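Local atomic coordinates of RNA-binding protein RMD9, mitochondrial (PDB entry 7A9X), a protein that binds a dodecameric RNA motif in the 3'-UTR of yeast mitochondrial mRNAs and takes part in their processing or stability. Residues I190-A193 / S194-L197; R224-T227 / E228-L232. All blocks are in the same frame, centred on the assembly; numbering follows the deposited sequence.

Contact 1 (I190-A193 / S194-L197); sequences IWEA and SKNL
Glu192 and Lys195 form the charged pair, their side chains lying alongside each other and pointing the same way. Lys195 NZ meets Glu192 OE2 at 3.0 Å, a salt bridge made on the anti side of the carboxylate and 18° out of its plane. The lysine chain, extended beyond CG, starts with its CG beside the backbone N (chi1 -61°), which carries it back over the last helical turn. Nonpolar contact runs along the same chain: Lys195 CE lies 3.7 Å from Glu192 CG. The same CE stands 4.2 Å from Trp191 CH2, above one face of the indole and displaced from the ring centre. The indole itself is buried, its NE1 bonded to Phe206 O and its ring packed on Val211, Met215 and Leu219 of helix 209-223. Residues 190-197 carry the chain from helix 184-193 into the loop that follows, at what is probably the close of the first pentatricopeptide repeat. Among the backbone bonds, Ser194 N reaches Ile190 O at 3.1 Å, a weak bond with an angle of 132°. Lys195 N to Glu192 O and Asn196 N to Ala193 O follow, both weak and now spanning three residues instead of four. Leu197 CG rests 3.7 Å from Ala193 O.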
loop_
_atom_site.group_PDB
_atom_site.type_symbol
_atom_site.label_atom_id
_atom_site.label_comp_id
_atom_site.label_asym_id
_atom_site.label_seq_id
_atom_site.Cartn_x
_atom_site.Cartn_y
_atom_site.Cartn_z
ATOM N N ILE A 190 1.779 -14.399 -20.068
ATOM C CA ILE A 190 1.140 -15.658 -19.688
ATOM C C ILE A 190 -0.129 -15.881 -20.499
ATOM O O ILE A 190 -0.393 -16.992 -20.976
ATOM C CB ILE A 190 0.851 -15.676 -18.175
ATOM C CG1 ILE A 190 2.157 -15.690 -17.381
ATOM C CG2 ILE A 190 -0.016 -16.873 -17.803
ATOM C CD1 ILE A 190 1.947 -15.679 -15.877
ATOM N N TRP A 191 -0.930 -14.829 -20.675
ATOM C CA TRP A 191 -2.190 -14.969 -21.396
ATOM C C TRP A 191 -1.947 -15.315 -22.859
ATOM O O TRP A 191 -2.555 -16.248 -23.398
ATOM C CB TRP A 191 -3.011 -13.684 -21.267
ATOM C CG TRP A 191 -4.264 -13.676 -22.093
ATOM C CD1 TRP A 191 -5.399 -14.404 -21.875
ATOM C CD2 TRP A 191 -4.513 -12.888 -23.263
ATOM N NE1 TRP A 191 -6.335 -14.123 -22.843
ATOM C CE2 TRP A 191 -5.815 -13.195 -23.706
ATOM C CE3 TRP A 191 -3.758 -11.954 -23.981
ATOM C CZ2 TRP A 191 -6.379 -12.602 -24.836
ATOM C CZ3 TRP A 191 -4.319 -11.367 -25.101
ATOM C CH2 TRP A 191 -5.617 -11.693 -25.518
ATOM N N GLU A 192 -1.047 -14.582 -23.517
ATOM C CA GLU A 192 -0.807 -14.825 -24.932
ATOM C C GLU A 192 -0.005 -16.101 -25.159
ATOM O O GLU A 192 -0.105 -16.705 -26.233
ATOM C CB GLU A 192 -0.100 -13.622 -25.558
ATOM C CG GLU A 192 -0.650 -13.240 -26.924
ATOM C CD GLU A 192 -0.936 -11.757 -27.047
ATOM O OE1 GLU A 192 -0.323 -10.964 -26.302
ATOM O OE2 GLU A 192 -1.785 -11.383 -27.885
ATOM N N ALA A 193 0.787 -16.531 -24.173
ATOM C CA ALA A 193 1.459 -17.818 -24.298
ATOM C C ALA A 193 0.487 -18.979 -24.141
ATOM O O ALA A 193 0.782 -20.088 -24.601
ATOM C CB ALA A 193 2.588 -17.937 -23.275
ATOM N N SER A 194 -0.664 -18.747 -23.505
ATOM C CA SER A 194 -1.678 -19.786 -23.395
ATOM C C SER A 194 -2.307 -20.116 -24.741
ATOM O O SER A 194 -2.902 -21.188 -24.885
ATOM C CB SER A 194 -2.765 -19.361 -22.407
ATOM O OG SER A 194 -3.460 -18.225 -22.890
ATOM N N LYS A 195 -2.196 -19.220 -25.726
ATOM C CA LYS A 195 -2.736 -19.509 -27.050
ATOM C C LYS A 195 -2.026 -20.699 -27.684
ATOM O O LYS A 195 -2.668 -21.566 -28.289
ATOM C CB LYS A 195 -2.620 -18.275 -27.946
ATOM C CG LYS A 195 -3.374 -17.051 -27.447
ATOM C CD LYS A 195 -3.167 -15.873 -28.387
ATOM C CE LYS A 195 -3.927 -14.648 -27.912
ATOM N NZ LYS A 195 -3.676 -13.475 -28.790
ATOM N N ASN A 196 -0.707 -20.764 -27.545
ATOM C CA ASN A 196 0.087 -21.835 -28.148
ATOM C C ASN A 196 0.433 -22.903 -27.113
ATOM O O ASN A 196 1.596 -23.161 -26.803
ATOM C CB ASN A 196 1.345 -21.259 -28.792
ATOM C CG ASN A 196 1.046 -20.455 -30.044
ATOM O OD1 ASN A 196 0.196 -20.833 -30.851
ATOM N ND2 ASN A 196 1.746 -19.338 -30.211
ATOM N N LEU A 197 -0.608 -23.532 -26.578
ATOM C CA LEU A 197 -0.464 -24.630 -25.636
ATOM C C LEU A 197 -0.991 -25.917 -26.256
ATOM O O LEU A 197 -1.970 -25.903 -27.008
ATOM C CB LEU A 197 -1.207 -24.344 -24.328
ATOM C CG LEU A 197 -0.600 -23.290 -23.401
ATOM C CD1 LEU A 197 -1.393 -23.213 -22.103
ATOM C CD2 LEU A 197 0.860 -23.601 -23.126
#

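Contact 2 (R224-T227 / E228-L232); sequences RSLT and EPNEL
Pro229 packs its ring against the backbone of Ser225 and Leu226, with CD 3.4 Å from Leu226 C and CG 3.6 Å from Ser225 O. One residue on, Asn230 N donates to Leu226 O at 2.9 Å; the bond is nearly straight at 161°. Asn230 CB also comes within 3.2 Å of that oxygen, and the two side chains, Leu226 and Asn230, pass at a slant to each other. Glu231 N donates to Thr227 O at 3.0 Å, while the CB of the same glutamate lies against that carbonyl.

Behind this first shell a capping bond steadies the entry to helix 227-237. Ser225 OG accepts from Thr227 N at 3.2 Å, which holds an amide near the start of the helix; Thr227 OG1 adds a weak bond to the same oxygen. The serine hydroxyl is placed for this by a chi1 of 166°, which swings OG away from its own backbone N. Pro229 follows in the first turn, where a residue without an N-H costs the helix no backbone bond. An alanine here would keep CB but lose CG and CD, so that the Ser225 carbonyl and the Leu226 backbone would probably be left without their close cover and the turn freer to shift.

Farther back, Arg224 leaves helix 209-223 with positive phi, and Ser225 N bonds to Thr223 OG1. These residues probably belong to the second pentatricopeptide repeat, joining helices 209-223 and 227-237, which such a repeat pairs as an antiparallel hairpin. Helix 245-257 packs against the new helix, with Leu251 touching Pro229 and Phe255 touching Asn230.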
loop_
_atom_site.group_PDB
_atom_site.type_symbol
_atom_site.label_atom_id
_atom_site.label_comp_id
_atom_site.label_asym_id
_atom_site.label_seq_id
_atom_site.Cartn_x
_atom_site.Cartn_y
_atom_site.Cartn_z
ATOM N N ARG A 224 -3.452 1.023 -26.597
ATOM C CA ARG A 224 -4.312 2.196 -26.754
ATOM C C ARG A 224 -5.275 2.052 -27.927
ATOM O O ARG A 224 -5.781 3.052 -28.444
ATOM C CB ARG A 224 -3.491 3.483 -26.901
ATOM C CG ARG A 224 -2.644 3.827 -25.691
ATOM C CD ARG A 224 -1.776 5.045 -25.965
ATOM N NE ARG A 224 -0.904 5.363 -24.838
ATOM C CZ ARG A 224 0.033 6.305 -24.861
ATOM N NH1 ARG A 224 0.779 6.525 -23.787
ATOM N NH2 ARG A 224 0.226 7.027 -25.957
ATOM N N SER A 225 -5.541 0.819 -28.351
ATOM C CA SER A 225 -6.424 0.558 -29.477
ATOM C C SER A 225 -7.860 0.404 -28.994
ATOM O O SER A 225 -8.128 -0.359 -28.060
ATOM C CB SER A 225 -5.987 -0.701 -30.226
ATOM O OG SER A 225 -7.007 -1.144 -31.103
ATOM N N LEU A 226 -8.774 1.133 -29.628
ATOM C CA LEU A 226 -10.197 1.008 -29.358
ATOM C C LEU A 226 -10.910 0.164 -30.403
ATOM O O LEU A 226 -12.137 0.044 -30.355
ATOM C CB LEU A 226 -10.850 2.389 -29.268
ATOM C CG LEU A 226 -10.499 3.257 -28.055
ATOM C CD1 LEU A 226 -9.223 4.055 -28.293
ATOM C CD2 LEU A 226 -11.658 4.176 -27.696
ATOM N N THR A 227 -10.168 -0.429 -31.339
ATOM C CA THR A 227 -10.755 -1.229 -32.407
ATOM C C THR A 227 -11.481 -2.444 -31.846
ATOM O O THR A 227 -12.704 -2.557 -31.972
ATOM C CB THR A 227 -9.676 -1.671 -33.395
ATOM O OG1 THR A 227 -8.953 -0.523 -33.859
ATOM C CG2 THR A 227 -10.304 -2.383 -34.585
ATOM N N GLU A 228 -10.732 -3.358 -31.231
ATOM C CA GLU A 228 -11.352 -4.525 -30.611
ATOM C C GLU A 228 -12.360 -4.163 -29.524
ATOM O O GLU A 228 -13.414 -4.819 -29.464
ATOM C CB GLU A 228 -10.263 -5.459 -30.062
ATOM C CG GLU A 228 -10.780 -6.801 -29.561
ATOM C CD GLU A 228 -11.497 -7.592 -30.639
ATOM O OE1 GLU A 228 -12.667 -7.976 -30.422
ATOM O OE2 GLU A 228 -10.896 -7.825 -31.708
ATOM N N PRO A 229 -12.122 -3.173 -28.651
ATOM C CA PRO A 229 -13.190 -2.778 -27.710
ATOM C C PRO A 229 -14.475 -2.327 -28.391
ATOM O O PRO A 229 -15.560 -2.801 -28.026
ATOM C CB PRO A 229 -12.535 -1.645 -26.910
ATOM C CG PRO A 229 -11.091 -1.968 -26.936
ATOM C CD PRO A 229 -10.836 -2.537 -28.300
ATOM N N ASN A 230 -14.390 -1.420 -29.371
ATOM C CA ASN A 230 -15.603 -0.915 -30.012
ATOM C C ASN A 230 -16.351 -2.013 -30.757
ATOM O O ASN A 230 -17.586 -1.988 -30.822
ATOM C CB ASN A 230 -15.267 0.235 -30.962
ATOM C CG ASN A 230 -14.962 1.526 -30.227
ATOM O OD1 ASN A 230 -13.946 2.172 -30.479
ATOM N ND2 ASN A 230 -15.844 1.906 -29.309
ATOM N N GLU A 231 -15.629 -2.979 -31.330
ATOM C CA GLU A 231 -16.294 -4.120 -31.949
ATOM C C GLU A 231 -17.023 -4.958 -30.906
ATOM O O GLU A 231 -18.163 -5.384 -31.125
ATOM C CB GLU A 231 -15.281 -4.972 -32.714
ATOM C CG GLU A 231 -15.882 -6.200 -33.380
ATOM C CD GLU A 231 -14.826 -7.122 -33.962
ATOM O OE1 GLU A 231 -13.739 -6.629 -34.331
ATOM O OE2 GLU A 231 -15.081 -8.342 -34.043
ATOM N N LEU A 232 -16.380 -5.198 -29.759
ATOM C CA LEU A 232 -17.051 -5.893 -28.666
ATOM C C LEU A 232 -18.229 -5.091 -28.127
ATOM O O LEU A 232 -19.241 -5.676 -27.724
ATOM C CB LEU A 232 -16.059 -6.195 -27.542
ATOM C CG LEU A 232 -15.012 -7.270 -27.839
ATOM C CD1 LEU A 232 -13.995 -7.355 -26.712
ATOM C CD2 LEU A 232 -15.680 -8.618 -28.059
#

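In the fold
From the N terminus the chain first reaches contact 1, where helix 184-193 ends and runs into the loop before helix 200-205. It then continues through helices 200-205 and 209-223 before contact 2 forms the short connection into helix 227-237. The two lie in series, neither nesting nor crossing, and each is a local turn: the first at a helix C-terminus, the second at a helix N-terminus. Their centres are about 21 Å apart and they do not touch, the nearest atoms being about 8 Å apart. Helix 209-223 links them and leads directly into 224-227, consistent with contact 1 joining the first repeat to the second, and contact 2 the second to helix 245-257 of the third.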